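Local coordinates for protein type II restriction enzyme AgeI (Thalassobius gelatinovorus, PDB 5DWA) that cuts double-stranded DNA as a type II restriction endonuclease, recognising 5'-ACCGGT-3' and cleaving after the first A, at residues Arg103-Ile113 / Ser263-Val274; Ser195-Pro203 / Leu209-Thr217. All coordinates share one frame; numbering follows the deposited sequence.

Following the chain from the N terminus, residues 103-113 come first: the last turns of helix 84-109 and the bend into strand 113-117. Interaction 1 closes a long loop when 263-274, at the start of the C-terminal helix 268-277, packs against them some 150 residues later. Interaction 2 falls wholly within that span: strand 191-196 runs out into 195-203, five residues turn back, and 209-217 runs back alongside it, roughly antiparallel. The two contacts therefore nest and do not cross. Interaction 1 ties two helices that lie on the central mixed sheet; interaction 2 carries the chain from that sheet to the DNA. Their centres are 25 Å apart, on opposite sides of the chain's centre.

Interaction 1. Residues Arg103-Ile113 / Ser263-Val274; sequences RYNPVLARHGI and SGQDDEFTDYLV
Y104 fills the tight part of this contact. F269 turns an edge to one face of its ring, F269 CD2 3.4 Å above the plane and the planes at 59°. Y104 OH donates to the syn lone pair of D267 OD2 at 2.6 Å and also bonds Y240 OH. A phenylalanine in place of Y104 would probably keep the ring packing but leave D267 OD2 without this donor. The R103 chain, bent at chi2 (-100°), passes CD over the opposite face of the tyrosine and brings the guanidinium edge to Q265 O: NH1 and NH2 each lie 2.9 Å from it, and NE binds F262 O. Farther along the helices, L108 CD1 meets L273 CD1 at 3.9 Å. At the margin V274 CG2 packs closely over the H111 ring, a CH-pi contact 3.7 Å from the centroid.

The solvent side, R110, D266 and Q265, is looser: in the conformer described R110 NH2 comes 2.7 Å from D266 OD2, a tentative salt bridge with a weak hydrogen bond.

A D267-T270 capping box starts helix 268-277; a Schellman motif with G112 at C-prime ends helix 84-109. Segments 103-109 and 268-274 cross at -45°, axes 10.6 Å apart, over the mixed sheet of a PD-(D/E)XK nuclease.

Interaction 2. Residues Ser195-Pro203 / Leu209-Thr217; sequences STLDVKSFP and LVNRGELGT. With nucleotides of chain C; nucleotides of chain D.
K200 and E214 cross with their aliphatic parts in touch, CB of K200 3.4 Å from CG of E214. The lysine chain sets out anti to its N (chi1 180°), bends at chi2 (62°) and then runs straight, which takes its end away from the glutamate and over a face of the F202 ring, CE near the rim. NZ donates to O4 of thymine DT9 of chain C at 2.8 Å and is close to N7 of guanine DG8 of the same strand. F202 turns its ring outward, so that CZ comes 3.6 Å from C5 of cytosine DC2 of chain D.

At the backbone of K200, N211 OD1 accepts from K200 N at 2.8 Å, while ND2 binds D65 and S64. K200 O in turn accepts from G213 N on a lone pair.

D198 OD1 accepts from E214 N at 2.8 Å on the syn side, 23° out of the carboxylate plane, and its OD2 binds T244 and a water that also links R212 O and L215 N. G213 has no side chain to clash with D198 OD2, and its CA lies 3.2 Å from D198 O. At the far end L209 N donates to F202 O, and S201 OG turns to H68.

Chemically, N211 OD1 and G213 N hold the K200 backbone, and L209 N and a water shared with V210 O hold that of F202, leaving an ammonium and a ring to meet major-groove edges of bases in this pre-specific complex, consistent with a part in reading DNA sequence.

Interaction 1. Residues Arg103-Ile113 / Ser263-Val274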
loop_
_atom_site.group_PDB
_atom_site.type_symbol
_atom_site.label_atom_id
_atom_site.label_comp_id
_atom_site.label_asym_id
_atom_site.label_seq_id
_atom_site.Cartn_x
_atom_site.Cartn_y
_atom_site.Cartn_z
ATOM N N ARG A 103 10.173 11.667 -21.204
ATOM C CA ARG A 103 9.484 11.448 -22.472
ATOM C C ARG A 103 8.662 12.657 -22.899
ATOM O O ARG A 103 8.652 13.015 -24.079
ATOM C CB ARG A 103 8.581 10.211 -22.391
ATOM C CG ARG A 103 7.846 9.879 -23.689
ATOM C CD ARG A 103 6.407 10.376 -23.649
ATOM N NE ARG A 103 5.638 10.029 -24.844
ATOM C CZ ARG A 103 5.439 10.847 -25.873
ATOM N NH1 ARG A 103 5.962 12.066 -25.867
ATOM N NH2 ARG A 103 4.719 10.446 -26.912
ATOM N N TYR A 104 7.964 13.277 -21.950
ATOM C CA TYR A 104 7.020 14.326 -22.299
ATOM C C TYR A 104 7.533 15.755 -22.300
ATOM O O TYR A 104 6.998 16.572 -23.039
ATOM C CB TYR A 104 5.810 14.228 -21.374
ATOM C CG TYR A 104 4.881 13.123 -21.794
ATOM C CD1 TYR A 104 4.270 13.156 -23.037
ATOM C CD2 TYR A 104 4.619 12.042 -20.960
ATOM C CE1 TYR A 104 3.413 12.151 -23.445
ATOM C CE2 TYR A 104 3.757 11.035 -21.358
ATOM C CZ TYR A 104 3.157 11.095 -22.602
ATOM O OH TYR A 104 2.296 10.102 -23.012
ATOM N N ASN A 105 8.537 16.078 -21.492
ATOM C CA ASN A 105 8.965 17.475 -21.432
ATOM C C ASN A 105 9.438 18.069 -22.763
ATOM O O ASN A 105 9.131 19.224 -23.032
ATOM C CB ASN A 105 10.042 17.667 -20.361
ATOM C CG ASN A 105 9.440 18.089 -19.028
ATOM O OD1 ASN A 105 8.231 18.246 -18.924
ATOM N ND2 ASN A 105 10.272 18.276 -18.015
ATOM N N PRO A 106 10.159 17.297 -23.602
ATOM C CA PRO A 106 10.537 17.906 -24.887
ATOM C C PRO A 106 9.339 18.349 -25.737
ATOM O O PRO A 106 9.366 19.437 -26.315
ATOM C CB PRO A 106 11.315 16.785 -25.585
ATOM C CG PRO A 106 11.880 15.979 -24.473
ATOM C CD PRO A 106 10.826 15.997 -23.398
ATOM N N VAL A 107 8.302 17.523 -25.806
ATOM C CA VAL A 107 7.131 17.837 -26.609
ATOM C C VAL A 107 6.294 18.934 -25.961
ATOM O O VAL A 107 5.780 19.824 -26.638
ATOM C CB VAL A 107 6.270 16.575 -26.837
ATOM C CG1 VAL A 107 4.978 16.919 -27.564
ATOM C CG2 VAL A 107 7.068 15.538 -27.612
ATOM N N LEU A 108 6.173 18.884 -24.640
ATOM C CA LEU A 108 5.371 19.861 -23.919
ATOM C C LEU A 108 6.017 21.252 -23.915
ATOM O O LEU A 108 5.313 22.261 -23.872
ATOM C CB LEU A 108 5.124 19.381 -22.492
ATOM C CG LEU A 108 4.175 18.192 -22.383
ATOM C CD1 LEU A 108 4.127 17.712 -20.950
ATOM C CD2 LEU A 108 2.791 18.589 -22.879
ATOM N N ALA A 109 7.344 21.300 -23.979
ATOM C CA ALA A 109 8.068 22.574 -23.952
ATOM C C ALA A 109 7.673 23.480 -25.113
ATOM O O ALA A 109 7.682 24.702 -24.977
ATOM C CB ALA A 109 9.562 22.339 -23.956
ATOM N N ARG A 110 7.321 22.871 -26.241
ATOM C CA ARG A 110 6.882 23.616 -27.418
ATOM C C ARG A 110 5.595 24.397 -27.149
ATOM O O ARG A 110 5.279 25.348 -27.869
ATOM C CB ARG A 110 6.676 22.666 -28.600
ATOM C CG ARG A 110 7.779 21.643 -28.771
ATOM C CD ARG A 110 7.795 21.063 -30.183
ATOM N NE ARG A 110 6.790 20.023 -30.389
ATOM C CZ ARG A 110 5.583 20.235 -30.903
ATOM N NH1 ARG A 110 5.209 21.453 -31.268
ATOM N NH2 ARG A 110 4.743 19.223 -31.057
ATOM N N HIS A 111 4.860 23.996 -26.112
ATOM C CA HIS A 111 3.604 24.642 -25.748
ATOM C C HIS A 111 3.685 25.351 -24.395
ATOM O O HIS A 111 2.660 25.693 -23.801
ATOM C CB HIS A 111 2.474 23.606 -25.732
ATOM C CG HIS A 111 2.354 22.839 -27.009
ATOM N ND1 HIS A 111 1.629 23.301 -28.086
ATOM C CD2 HIS A 111 2.877 21.649 -27.389
ATOM C CE1 HIS A 111 1.706 22.426 -29.073
ATOM N NE2 HIS A 111 2.457 21.414 -28.675
ATOM N N GLY A 112 4.906 25.540 -23.907
ATOM C CA GLY A 112 5.138 26.196 -22.631
ATOM C C GLY A 112 4.691 25.402 -21.415
ATOM O O GLY A 112 4.440 25.966 -20.348
ATOM N N ILE A 113 4.597 24.087 -21.572
ATOM C CA ILE A 113 4.166 23.212 -20.490
ATOM C C ILE A 113 5.354 22.394 -20.015
ATOM O O ILE A 113 6.195 21.984 -20.819
ATOM C CB ILE A 113 3.010 22.300 -20.938
ATOM C CG1 ILE A 113 1.817 23.145 -21.382
ATOM C CG2 ILE A 113 2.580 21.342 -19.818
ATOM C CD1 ILE A 113 0.846 22.400 -22.267
ATOM N N SER A 263 6.330 5.726 -26.441
ATOM C CA SER A 263 7.251 6.472 -27.285
ATOM C C SER A 263 6.503 7.239 -28.369
ATOM O O SER A 263 5.400 6.854 -28.766
ATOM C CB SER A 263 8.269 5.528 -27.918
ATOM O OG SER A 263 7.630 4.666 -28.839
ATOM N N GLY A 264 7.113 8.320 -28.844
ATOM C CA GLY A 264 6.516 9.145 -29.879
ATOM C C GLY A 264 6.740 10.627 -29.629
ATOM O O GLY A 264 7.583 11.011 -28.816
ATOM N N GLN A 265 5.987 11.459 -30.345
ATOM C CA GLN A 265 5.986 12.905 -30.123
ATOM C C GLN A 265 4.698 13.326 -29.425
ATOM O O GLN A 265 4.517 13.062 -28.238
ATOM C CB GLN A 265 6.148 13.656 -31.444
ATOM C CG GLN A 265 7.554 13.593 -32.018
ATOM C CD GLN A 265 8.564 14.331 -31.162
ATOM O OE1 GLN A 265 8.501 15.550 -31.024
ATOM N NE2 GLN A 265 9.496 13.591 -30.575
ATOM N N ASP A 266 3.806 13.985 -30.160
ATOM C CA ASP A 266 2.494 14.336 -29.628
ATOM C C ASP A 266 1.615 13.097 -29.491
ATOM O O ASP A 266 1.677 12.191 -30.327
ATOM C CB ASP A 266 1.803 15.363 -30.531
ATOM C CG ASP A 266 2.536 16.684 -30.575
ATOM O OD1 ASP A 266 1.997 17.679 -30.048
ATOM O OD2 ASP A 266 3.655 16.728 -31.129
ATOM N N ASP A 267 0.807 13.048 -28.434
ATOM C CA ASP A 267 -0.174 11.978 -28.281
ATOM C C ASP A 267 -1.421 12.491 -27.564
ATOM O O ASP A 267 -1.581 13.697 -27.380
ATOM C CB ASP A 267 0.430 10.772 -27.539
ATOM C CG ASP A 267 0.921 11.107 -26.135
ATOM O OD1 ASP A 267 0.693 12.228 -25.644
ATOM O OD2 ASP A 267 1.537 10.224 -25.503
ATOM N N GLU A 268 -2.310 11.583 -27.176
ATOM C CA GLU A 268 -3.542 11.991 -26.510
ATOM C C GLU A 268 -3.273 12.751 -25.214
ATOM O O GLU A 268 -4.021 13.664 -24.865
ATOM C CB GLU A 268 -4.429 10.780 -26.237
ATOM C CG GLU A 268 -5.089 10.229 -27.486
ATOM C CD GLU A 268 -6.249 9.316 -27.169
ATOM O OE1 GLU A 268 -6.020 8.253 -26.556
ATOM O OE2 GLU A 268 -7.393 9.669 -27.523
ATOM N N PHE A 269 -2.205 12.387 -24.509
ATOM C CA PHE A 269 -1.862 13.063 -23.259
ATOM C C PHE A 269 -1.427 14.509 -23.502
ATOM O O PHE A 269 -1.931 15.430 -22.850
ATOM C CB PHE A 269 -0.768 12.295 -22.508
ATOM C CG PHE A 269 -0.279 12.995 -21.265
ATOM C CD1 PHE A 269 -1.124 13.178 -20.182
ATOM C CD2 PHE A 269 1.021 13.475 -21.183
ATOM C CE1 PHE A 269 -0.680 13.821 -19.035
ATOM C CE2 PHE A 269 1.468 14.123 -20.038
ATOM C CZ PHE A 269 0.615 14.288 -18.961
ATOM N N THR A 270 -0.510 14.714 -24.444
ATOM C CA THR A 270 -0.037 16.068 -24.729
ATOM C C THR A 270 -1.161 16.909 -25.344
ATOM O O THR A 270 -1.327 18.073 -24.989
ATOM C CB THR A 270 1.200 16.072 -25.649
ATOM O OG1 THR A 270 0.864 15.549 -26.942
ATOM C CG2 THR A 270 2.309 15.239 -25.035
ATOM N N ASP A 271 -1.948 16.308 -26.233
ATOM C CA ASP A 271 -3.107 17.000 -26.798
ATOM C C ASP A 271 -4.052 17.446 -25.688
ATOM O O ASP A 271 -4.603 18.552 -25.725
ATOM C CB ASP A 271 -3.853 16.103 -27.788
ATOM C CG ASP A 271 -3.096 15.906 -29.087
ATOM O OD1 ASP A 271 -2.158 16.684 -29.365
ATOM O OD2 ASP A 271 -3.448 14.972 -29.836
ATOM N N TYR A 272 -4.229 16.579 -24.697
ATOM C CA TYR A 272 -5.093 16.861 -23.560
ATOM C C TYR A 272 -4.585 18.045 -22.743
ATOM O O TYR A 272 -5.337 18.970 -22.453
ATOM C CB TYR A 272 -5.219 15.620 -22.671
ATOM C CG TYR A 272 -5.939 15.864 -21.369
ATOM C CD1 TYR A 272 -7.326 15.961 -21.325
ATOM C CD2 TYR A 272 -5.234 15.990 -20.178
ATOM C CE1 TYR A 272 -7.986 16.186 -20.135
ATOM C CE2 TYR A 272 -5.885 16.213 -18.985
ATOM C CZ TYR A 272 -7.261 16.306 -18.967
ATOM O OH TYR A 272 -7.915 16.530 -17.779
ATOM N N LEU A 273 -3.308 18.016 -22.378
ATOM C CA LEU A 273 -2.722 19.119 -21.624
ATOM C C LEU A 273 -2.787 20.430 -22.402
ATOM O O LEU A 273 -3.122 21.470 -21.838
ATOM C CB LEU A 273 -1.272 18.813 -21.252
ATOM C CG LEU A 273 -1.087 17.720 -20.200
ATOM C CD1 LEU A 273 0.369 17.665 -19.769
ATOM C CD2 LEU A 273 -2.003 17.943 -18.999
ATOM N N VAL A 274 -2.472 20.377 -23.693
ATOM C CA VAL A 274 -2.462 21.588 -24.510
ATOM C C VAL A 274 -3.861 22.196 -24.588
ATOM O O VAL A 274 -4.031 23.406 -24.435
ATOM C CB VAL A 274 -1.926 21.307 -25.929
ATOM C CG1 VAL A 274 -2.185 22.496 -26.849
ATOM C CG2 VAL A 274 -0.442 20.994 -25.875
HETATM O O HOH W 1 2.761 8.327 -26.823
#

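Interaction 2. Residues Ser195-Pro203 / Leu209-Thr217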
loop_
_atom_site.group_PDB
_atom_site.type_symbol
_atom_site.label_atom_id
_atom_site.label_comp_id
_atom_site.label_asym_id
_atom_site.label_seq_id
_atom_site.Cartn_x
_atom_site.Cartn_y
_atom_site.Cartn_z
ATOM N N SER A 195 -1.804 8.791 -14.402
ATOM C CA SER A 195 -0.991 8.199 -15.454
ATOM C C SER A 195 -0.513 6.853 -14.960
ATOM O O SER A 195 0.013 6.757 -13.853
ATOM C CB SER A 195 0.193 9.098 -15.814
ATOM O OG SER A 195 -0.267 10.361 -16.264
ATOM N N THR A 196 -0.712 5.806 -15.752
ATOM C CA THR A 196 -0.403 4.490 -15.261
ATOM C C THR A 196 0.091 3.570 -16.352
ATOM O O THR A 196 -0.264 3.725 -17.514
ATOM C CB THR A 196 -1.646 3.879 -14.560
ATOM O OG1 THR A 196 -1.282 2.643 -13.934
ATOM C CG2 THR A 196 -2.821 3.676 -15.547
ATOM N N LEU A 197 0.933 2.622 -15.964
ATOM C CA LEU A 197 1.291 1.533 -16.860
ATOM C C LEU A 197 0.270 0.403 -16.751
ATOM O O LEU A 197 0.316 -0.549 -17.542
ATOM C CB LEU A 197 2.695 1.014 -16.548
ATOM C CG LEU A 197 3.800 2.043 -16.772
ATOM C CD1 LEU A 197 5.136 1.419 -16.461
ATOM C CD2 LEU A 197 3.756 2.556 -18.198
ATOM N N ASP A 198 -0.630 0.510 -15.771
ATOM C CA ASP A 198 -1.691 -0.482 -15.533
ATOM C C ASP A 198 -1.116 -1.896 -15.593
ATOM O O ASP A 198 -1.617 -2.753 -16.323
ATOM C CB ASP A 198 -2.833 -0.313 -16.547
ATOM C CG ASP A 198 -4.081 -1.138 -16.189
ATOM O OD1 ASP A 198 -4.238 -1.535 -15.014
ATOM O OD2 ASP A 198 -4.915 -1.370 -17.089
ATOM N N VAL A 199 -0.038 -2.115 -14.850
ATOM C CA VAL A 199 0.588 -3.431 -14.793
ATOM C C VAL A 199 -0.168 -4.366 -13.861
ATOM O O VAL A 199 -0.369 -4.051 -12.684
ATOM C CB VAL A 199 2.049 -3.349 -14.315
ATOM C CG1 VAL A 199 2.607 -4.762 -14.031
ATOM C CG2 VAL A 199 2.911 -2.633 -15.336
ATOM N N LYS A 200 -0.584 -5.513 -14.389
ATOM C CA LYS A 200 -1.011 -6.640 -13.562
ATOM C C LYS A 200 -1.069 -7.891 -14.401
ATOM O O LYS A 200 -1.870 -7.993 -15.332
ATOM C CB LYS A 200 -2.376 -6.421 -12.907
ATOM C CG LYS A 200 -2.856 -7.600 -12.037
ATOM C CD LYS A 200 -1.913 -7.878 -10.859
ATOM C CE LYS A 200 -2.493 -8.955 -9.929
ATOM N NZ LYS A 200 -1.622 -9.203 -8.734
ATOM N N SER A 201 -0.214 -8.848 -14.074
ATOM C CA SER A 201 -0.321 -10.185 -14.644
ATOM C C SER A 201 -0.360 -11.174 -13.499
ATOM O O SER A 201 0.228 -10.936 -12.446
ATOM C CB SER A 201 0.840 -10.493 -15.587
ATOM O OG SER A 201 1.988 -10.901 -14.865
ATOM N N PHE A 202 -1.055 -12.285 -13.705
ATOM C CA PHE A 202 -1.141 -13.311 -12.694
ATOM C C PHE A 202 -0.158 -14.397 -13.104
ATOM O O PHE A 202 -0.316 -15.014 -14.155
ATOM C CB PHE A 202 -2.570 -13.840 -12.567
ATOM C CG PHE A 202 -3.528 -12.843 -11.986
ATOM C CD1 PHE A 202 -3.829 -12.862 -10.636
ATOM C CD2 PHE A 202 -4.117 -11.872 -12.782
ATOM C CE1 PHE A 202 -4.715 -11.948 -10.089
ATOM C CE2 PHE A 202 -5.004 -10.953 -12.241
ATOM C CZ PHE A 202 -5.302 -10.993 -10.897
ATOM N N PRO A 203 0.906 -14.583 -12.314
ATOM C CA PRO A 203 1.872 -15.612 -12.686
ATOM C C PRO A 203 1.332 -16.985 -12.321
ATOM O O PRO A 203 0.513 -17.090 -11.401
ATOM C CB PRO A 203 3.103 -15.255 -11.851
ATOM C CG PRO A 203 2.531 -14.631 -10.616
ATOM C CD PRO A 203 1.312 -13.856 -11.095
ATOM N N LEU A 209 0.068 -15.203 -16.916
ATOM C CA LEU A 209 1.095 -14.162 -17.092
ATOM C C LEU A 209 0.765 -13.068 -18.107
ATOM O O LEU A 209 1.572 -12.171 -18.321
ATOM C CB LEU A 209 2.442 -14.783 -17.483
ATOM C CG LEU A 209 3.334 -15.291 -16.350
ATOM C CD1 LEU A 209 4.424 -16.198 -16.911
ATOM C CD2 LEU A 209 3.953 -14.138 -15.563
ATOM N N VAL A 210 -0.405 -13.127 -18.727
ATOM C CA VAL A 210 -0.783 -12.077 -19.659
ATOM C C VAL A 210 -1.132 -10.816 -18.868
ATOM O O VAL A 210 -1.937 -10.843 -17.945
ATOM C CB VAL A 210 -1.959 -12.507 -20.557
ATOM C CG1 VAL A 210 -2.313 -11.407 -21.541
ATOM C CG2 VAL A 210 -1.583 -13.783 -21.314
ATOM N N ASN A 211 -0.507 -9.711 -19.246
ATOM C CA ASN A 211 -0.592 -8.466 -18.498
ATOM C C ASN A 211 -1.831 -7.649 -18.871
ATOM O O ASN A 211 -1.760 -6.700 -19.656
ATOM C CB ASN A 211 0.708 -7.704 -18.739
ATOM C CG ASN A 211 0.735 -6.335 -18.097
ATOM O OD1 ASN A 211 0.056 -6.076 -17.106
ATOM N ND2 ASN A 211 1.546 -5.454 -18.661
ATOM N N ARG A 212 -2.966 -8.031 -18.291
ATOM C CA ARG A 212 -4.249 -7.469 -18.678
ATOM C C ARG A 212 -4.605 -6.208 -17.899
ATOM O O ARG A 212 -5.570 -5.529 -18.228
ATOM C CB ARG A 212 -5.356 -8.515 -18.503
ATOM C CG ARG A 212 -5.141 -9.734 -19.371
ATOM C CD ARG A 212 -6.324 -10.678 -19.324
ATOM N NE ARG A 212 -6.117 -11.775 -20.264
ATOM C CZ ARG A 212 -5.447 -12.886 -19.974
ATOM N NH1 ARG A 212 -4.944 -13.065 -18.759
ATOM N NH2 ARG A 212 -5.287 -13.828 -20.895
ATOM N N GLY A 213 -3.836 -5.902 -16.858
ATOM C CA GLY A 213 -4.144 -4.728 -16.053
ATOM C C GLY A 213 -5.347 -4.912 -15.139
ATOM O O GLY A 213 -5.875 -6.016 -15.001
ATOM N N GLU A 214 -5.798 -3.819 -14.532
ATOM C CA GLU A 214 -6.794 -3.887 -13.468
ATOM C C GLU A 214 -7.968 -2.936 -13.667
ATOM O O GLU A 214 -8.655 -2.592 -12.706
ATOM C CB GLU A 214 -6.125 -3.602 -12.119
ATOM C CG GLU A 214 -5.070 -4.625 -11.753
ATOM C CD GLU A 214 -4.325 -4.308 -10.471
ATOM O OE1 GLU A 214 -3.334 -3.548 -10.522
ATOM O OE2 GLU A 214 -4.720 -4.842 -9.414
ATOM N N LEU A 215 -8.205 -2.520 -14.905
ATOM C CA LEU A 215 -9.260 -1.557 -15.177
ATOM C C LEU A 215 -10.521 -2.164 -15.796
ATOM O O LEU A 215 -11.488 -1.450 -16.038
ATOM C CB LEU A 215 -8.721 -0.433 -16.070
ATOM C CG LEU A 215 -7.859 0.576 -15.305
ATOM C CD1 LEU A 215 -7.030 1.457 -16.238
ATOM C CD2 LEU A 215 -8.764 1.435 -14.413
ATOM N N GLY A 216 -10.527 -3.473 -16.035
ATOM C CA GLY A 216 -11.720 -4.117 -16.567
ATOM C C GLY A 216 -12.171 -3.512 -17.883
ATOM O O GLY A 216 -11.355 -3.039 -18.669
ATOM N N THR A 217 -13.479 -3.518 -18.122
ATOM C CA THR A 217 -14.044 -2.961 -19.343
ATOM C C THR A 217 -15.213 -2.058 -18.972
ATOM O O THR A 217 -15.705 -2.138 -17.853
ATOM C CB THR A 217 -14.535 -4.068 -20.292
ATOM O OG1 THR A 217 -15.614 -4.771 -19.665
ATOM C CG2 THR A 217 -13.408 -5.045 -20.626
ATOM P P DT C 9 3.521 -16.394 -5.692
ATOM O OP1 DT C 9 4.501 -17.316 -5.090
ATOM O OP2 DT C 9 2.934 -16.680 -7.023
ATOM O "O5'" DT C 9 2.350 -16.180 -4.642
ATOM C "C5'" DT C 9 2.656 -15.705 -3.358
ATOM C "C4'" DT C 9 1.392 -15.290 -2.652
ATOM O "O4'" DT C 9 0.755 -14.244 -3.392
ATOM C "C3'" DT C 9 0.335 -16.386 -2.507
ATOM O "O3'" DT C 9 0.228 -16.705 -1.137
ATOM C "C2'" DT C 9 -0.960 -15.752 -3.080
ATOM C "C1'" DT C 9 -0.609 -14.277 -3.099
ATOM N N1 DT C 9 -1.270 -13.463 -4.139
ATOM C C2 DT C 9 -2.068 -12.420 -3.754
ATOM O O2 DT C 9 -2.331 -12.181 -2.588
ATOM N N3 DT C 9 -2.563 -11.673 -4.785
ATOM C C4 DT C 9 -2.319 -11.846 -6.136
ATOM O O4 DT C 9 -2.803 -11.115 -6.991
ATOM C C5 DT C 9 -1.459 -12.952 -6.471
ATOM C C7 DT C 9 -1.132 -13.249 -7.906
ATOM C C6 DT C 9 -0.968 -13.686 -5.467
ATOM P P DG C 8 4.262 -10.412 -9.367
ATOM O OP1 DG C 8 5.598 -10.345 -10.009
ATOM O OP2 DG C 8 3.052 -10.269 -10.209
ATOM O "O5'" DG C 8 4.206 -11.775 -8.563
ATOM C "C5'" DG C 8 5.257 -12.055 -7.641
ATOM C "C4'" DG C 8 4.725 -12.757 -6.408
ATOM O "O4'" DG C 8 3.888 -11.854 -5.637
ATOM C "C3'" DG C 8 3.887 -13.982 -6.686
ATOM O "O3'" DG C 8 4.230 -14.953 -5.717
ATOM C "C2'" DG C 8 2.436 -13.465 -6.547
ATOM C "C1'" DG C 8 2.574 -12.397 -5.482
ATOM N N9 DG C 8 1.658 -11.270 -5.611
ATOM C C8 DG C 8 1.335 -10.584 -6.757
ATOM N N7 DG C 8 0.536 -9.560 -6.542
ATOM C C5 DG C 8 0.374 -9.550 -5.164
ATOM C C6 DG C 8 -0.376 -8.682 -4.346
ATOM O O6 DG C 8 -1.029 -7.696 -4.691
ATOM N N1 DG C 8 -0.294 -9.029 -3.000
ATOM C C2 DG C 8 0.427 -10.090 -2.500
ATOM N N2 DG C 8 0.397 -10.275 -1.160
ATOM N N3 DG C 8 1.130 -10.912 -3.263
ATOM C C4 DG C 8 1.052 -10.588 -4.576
ATOM P P DC D 2 -12.563 -11.439 -12.101
ATOM O OP1 DC D 2 -13.777 -10.988 -12.824
ATOM O OP2 DC D 2 -11.355 -11.856 -12.845
ATOM O "O5'" DC D 2 -12.162 -10.278 -11.072
ATOM C "C5'" DC D 2 -13.162 -9.435 -10.520
ATOM C "C4'" DC D 2 -12.663 -8.755 -9.260
ATOM O "O4'" DC D 2 -11.955 -9.712 -8.431
ATOM C "C3'" DC D 2 -11.668 -7.623 -9.462
ATOM O "O3'" DC D 2 -11.677 -6.873 -8.288
ATOM C "C2'" DC D 2 -10.365 -8.406 -9.566
ATOM C "C1'" DC D 2 -10.576 -9.378 -8.411
ATOM N N1 DC D 2 -9.786 -10.641 -8.482
ATOM C C2 DC D 2 -9.680 -11.424 -7.333
ATOM O O2 DC D 2 -10.245 -11.041 -6.300
ATOM N N3 DC D 2 -8.973 -12.581 -7.384
ATOM C C4 DC D 2 -8.386 -12.952 -8.519
ATOM N N4 DC D 2 -7.696 -14.101 -8.518
ATOM C C5 DC D 2 -8.481 -12.165 -9.709
ATOM C C6 DC D 2 -9.184 -11.026 -9.646
HETATM O O HOH W 2 -6.871 -3.116 -17.536
HETATM O O HOH W 3 -2.796 -1.896 -12.721
HETATM O O HOH W 4 -2.431 -12.761 -16.137
#